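Local coordinates for monooxygenase (Mycobacterium tuberculosis, PDB 5UQ4), which degrades heme oxidatively, probably to mycobilin, releasing iron when a suitable electron donor is present, at residues B[7-12]-B[55-60]. Sequence-based numbering, arbitrary orientation.
Sequences VKINAI and FVVTHW
Val56 O accepts the hydrogen bond of Asn10 N at 2.9 Å and has Ile9 CA as a weaker CA-H...O neighbour. The pairing joins the two central strands of the antiparallel sheet in this dimeric alpha/beta-barrel (ferredoxin-like) fold, where 7-12 and 55-60 run at 166° to each other. Val56 N returns a bond to Asn10 O, and two residues along Lys8 N bonds to Thr58 O and Thr58 N to Lys8 O, both at 3.0 Å; Thr58 N lies in the carbonyl plane of Lys8.

The face carrying Val7, Ile9, Ala11, Phe55, Val57 and His59 turns toward the second subunit, whose Phe95 stacks on the Phe55 ring. A chi1 of -54° turns Ile9 CG2 opposite the backbone nitrogen, and the methyl lies over one face of the Phe55 ring, a CH-pi contact with CG2 3.9 Å from the centroid. Ala11 CB meets the same ring at CE1, 3.5 Å away, while Val57 CG1 touches both Val7 CG1 and Ile9 CG1.

Helix 19-34 covers part of the other face: Val56 and Ile12 both touch its Phe26, probably a heme-binding residue. Also on this face, the Lys8 chain bends at chi2 (-61°), leading NZ away from 55-60 to salt bridges with Glu94 and Asp63. Near the end of 7-12, Ile12 CD1 crosses to Val56 CG2 at 3.8 Å.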
ATOM      1  N   VAL B   7      -2.593  -1.442   7.909  1.00 16.31           N
ATOM      2  CA  VAL B   7      -2.874  -1.468   6.482  1.00 11.58           C
ATOM      3  C   VAL B   7      -3.303  -2.879   6.100  1.00 11.45           C
ATOM      4  O   VAL B   7      -2.529  -3.831   6.254  1.00 15.09           O
ATOM      5  CB  VAL B   7      -1.651  -1.031   5.662  1.00 12.47           C
ATOM      6  CG1 VAL B   7      -1.810  -1.460   4.221  1.00 13.90           C
ATOM      7  CG2 VAL B   7      -1.491   0.480   5.750  1.00 13.44           C
ATOM      8  N   LYS B   8      -4.527  -3.009   5.594  1.00 11.44           N
ATOM      9  CA  LYS B   8      -5.033  -4.276   5.081  1.00 20.61           C
ATOM     10  C   LYS B   8      -5.006  -4.271   3.559  1.00 22.04           C
ATOM     11  O   LYS B   8      -5.488  -3.326   2.927  1.00 23.01           O
ATOM     12  CB  LYS B   8      -6.456  -4.547   5.572  1.00 19.21           C
ATOM     13  CG  LYS B   8      -6.720  -4.227   7.026  1.00 23.71           C
ATOM     14  CD  LYS B   8      -5.827  -5.056   7.930  1.00 27.64           C
ATOM     15  CE  LYS B   8      -6.332  -5.020   9.361  1.00 29.23           C
ATOM     16  NZ  LYS B   8      -5.506  -5.821  10.309  1.00 26.00           N
ATOM     17  N   ILE B   9      -4.458  -5.333   2.977  1.00 16.50           N
ATOM     18  CA  ILE B   9      -4.366  -5.479   1.529  1.00 20.58           C
ATOM     19  C   ILE B   9      -5.048  -6.782   1.139  1.00 15.84           C
ATOM     20  O   ILE B   9      -4.603  -7.865   1.537  1.00 20.42           O
ATOM     21  CB  ILE B   9      -2.909  -5.459   1.043  1.00 20.58           C
ATOM     22  CG1 ILE B   9      -2.192  -4.205   1.548  1.00 18.71           C
ATOM     23  CG2 ILE B   9      -2.858  -5.526  -0.479  1.00 19.86           C
ATOM     24  CD1 ILE B   9      -0.755  -4.102   1.096  1.00 20.24           C
ATOM     25  N   ASN B  10      -6.120  -6.678   0.358  1.00 14.72           N
ATOM     26  CA  ASN B  10      -6.802  -7.839  -0.199  1.00 17.43           C
ATOM     27  C   ASN B  10      -6.293  -8.046  -1.623  1.00 19.79           C
ATOM     28  O   ASN B  10      -6.581  -7.244  -2.516  1.00 16.01           O
ATOM     29  CB  ASN B  10      -8.318  -7.651  -0.173  1.00 14.08           C
ATOM     30  CG  ASN B  10      -9.070  -8.941  -0.437  1.00 22.18           C
ATOM     31  OD1 ASN B  10      -8.503 -10.032  -0.363  1.00 27.45           O
ATOM     32  ND2 ASN B  10     -10.355  -8.822  -0.747  1.00 26.91           N
ATOM     33  N   ALA B  11      -5.521  -9.111  -1.826  1.00 19.73           N
ATOM     34  CA  ALA B  11      -5.004  -9.462  -3.144  1.00 17.43           C
ATOM     35  C   ALA B  11      -6.024 -10.362  -3.831  1.00 17.86           C
ATOM     36  O   ALA B  11      -6.238 -11.502  -3.409  1.00 21.98           O
ATOM     37  CB  ALA B  11      -3.646 -10.150  -3.032  1.00 16.04           C
ATOM     38  N   ILE B  12      -6.654  -9.853  -4.885  1.00 22.50           N
ATOM     39  CA  ILE B  12      -7.752 -10.538  -5.551  1.00 26.77           C
ATOM     40  C   ILE B  12      -7.336 -10.898  -6.970  1.00 27.51           C
ATOM     41  O   ILE B  12      -6.693 -10.100  -7.664  1.00 20.30           O
ATOM     42  CB  ILE B  12      -9.034  -9.679  -5.556  1.00 21.97           C
ATOM     43  CG1 ILE B  12      -8.747  -8.292  -6.132  1.00 23.11           C
ATOM     44  CG2 ILE B  12      -9.591  -9.559  -4.149  1.00 17.83           C
ATOM     45  CD1 ILE B  12      -9.975  -7.431  -6.282  1.00 24.81           C
ATOM     46  N   PHE B  55      -4.696  -5.079  -5.942  1.00 18.98           N
ATOM     47  CA  PHE B  55      -4.460  -4.826  -4.526  1.00 11.25           C
ATOM     48  C   PHE B  55      -5.511  -3.851  -4.015  1.00 13.65           C
ATOM     49  O   PHE B  55      -5.570  -2.702  -4.467  1.00 14.60           O
ATOM     50  CB  PHE B  55      -3.053  -4.276  -4.291  1.00 24.41           C
ATOM     51  CG  PHE B  55      -2.013  -5.338  -4.050  1.00 19.26           C
ATOM     52  CD1 PHE B  55      -2.313  -6.678  -4.225  1.00 13.79           C
ATOM     53  CD2 PHE B  55      -0.736  -4.992  -3.637  1.00 22.21           C
ATOM     54  CE1 PHE B  55      -1.359  -7.650  -4.001  1.00 14.36           C
ATOM     55  CE2 PHE B  55       0.222  -5.962  -3.413  1.00 23.26           C
ATOM     56  CZ  PHE B  55      -0.090  -7.292  -3.595  1.00 16.39           C
ATOM     57  N   VAL B  56      -6.335  -4.308  -3.078  1.00 18.06           N
ATOM     58  CA  VAL B  56      -7.333  -3.472  -2.420  1.00 17.04           C
ATOM     59  C   VAL B  56      -6.757  -3.063  -1.070  1.00 14.89           C
ATOM     60  O   VAL B  56      -6.640  -3.890  -0.160  1.00 13.30           O
ATOM     61  CB  VAL B  56      -8.671  -4.206  -2.261  1.00 22.73           C
ATOM     62  CG1 VAL B  56      -9.755  -3.243  -1.797  1.00 20.49           C
ATOM     63  CG2 VAL B  56      -9.065  -4.874  -3.568  1.00 19.25           C
ATOM     64  N   VAL B  57      -6.399  -1.788  -0.936  1.00 12.98           N
ATOM     65  CA  VAL B  57      -5.651  -1.287   0.212  1.00 11.29           C
ATOM     66  C   VAL B  57      -6.543  -0.360   1.025  1.00 16.03           C
ATOM     67  O   VAL B  57      -7.191   0.535   0.471  1.00 19.81           O
ATOM     68  CB  VAL B  57      -4.373  -0.554  -0.229  1.00 20.76           C
ATOM     69  CG1 VAL B  57      -3.452  -0.335   0.961  1.00 11.29           C
ATOM     70  CG2 VAL B  57      -3.665  -1.332  -1.331  1.00 21.55           C
ATOM     71  N   THR B  58      -6.566  -0.571   2.340  1.00 17.80           N
ATOM     72  CA  THR B  58      -7.228   0.334   3.267  1.00 15.50           C
ATOM     73  C   THR B  58      -6.286   0.649   4.416  1.00 14.92           C
ATOM     74  O   THR B  58      -5.604  -0.239   4.939  1.00 16.18           O
ATOM     75  CB  THR B  58      -8.540  -0.249   3.816  1.00 17.03           C
ATOM     76  OG1 THR B  58      -8.381  -1.649   4.075  1.00 26.89           O
ATOM     77  CG2 THR B  58      -9.670  -0.039   2.820  1.00 22.07           C
ATOM     78  N   HIS B  59      -6.248   1.923   4.793  1.00 16.05           N
ATOM     79  CA  HIS B  59      -5.428   2.415   5.889  1.00 15.52           C
ATOM     80  C   HIS B  59      -6.336   2.747   7.066  1.00 21.28           C
ATOM     81  O   HIS B  59      -7.358   3.423   6.894  1.00 25.45           O
ATOM     82  CB  HIS B  59      -4.632   3.648   5.458  1.00 20.70           C
ATOM     83  CG  HIS B  59      -3.523   4.021   6.394  1.00 22.99           C
ATOM     84  ND1 HIS B  59      -2.729   5.129   6.193  1.00 22.18           N
ATOM     85  CD2 HIS B  59      -3.075   3.440   7.532  1.00 19.57           C
ATOM     86  CE1 HIS B  59      -1.842   5.215   7.167  1.00 21.74           C
ATOM     87  NE2 HIS B  59      -2.030   4.202   7.993  1.00 17.71           N
ATOM     88  N   TRP B  60      -5.968   2.265   8.253  1.00 16.48           N
ATOM     89  CA  TRP B  60      -6.790   2.419   9.444  1.00 22.28           C
ATOM     90  C   TRP B  60      -5.941   2.906  10.612  1.00 28.42           C
ATOM     91  O   TRP B  60      -4.714   2.773  10.621  1.00 32.42           O
ATOM     92  CB  TRP B  60      -7.490   1.100   9.829  1.00 16.40           C
ATOM     93  CG  TRP B  60      -8.491   0.627   8.842  1.00 14.13           C
ATOM     94  CD1 TRP B  60      -8.253  -0.163   7.760  1.00 17.80           C
ATOM     95  CD2 TRP B  60      -9.902   0.879   8.859  1.00 13.28           C
ATOM     96  NE1 TRP B  60      -9.422  -0.399   7.081  1.00 16.39           N
ATOM     97  CE2 TRP B  60     -10.451   0.229   7.737  1.00 18.30           C
ATOM     98  CE3 TRP B  60     -10.752   1.604   9.704  1.00 18.39           C
ATOM     99  CZ2 TRP B  60     -11.812   0.280   7.437  1.00 17.75           C
ATOM    100  CZ3 TRP B  60     -12.111   1.655   9.404  1.00 20.03           C
ATOM    101  CH2 TRP B  60     -12.624   0.996   8.280  1.00 19.34           C
TER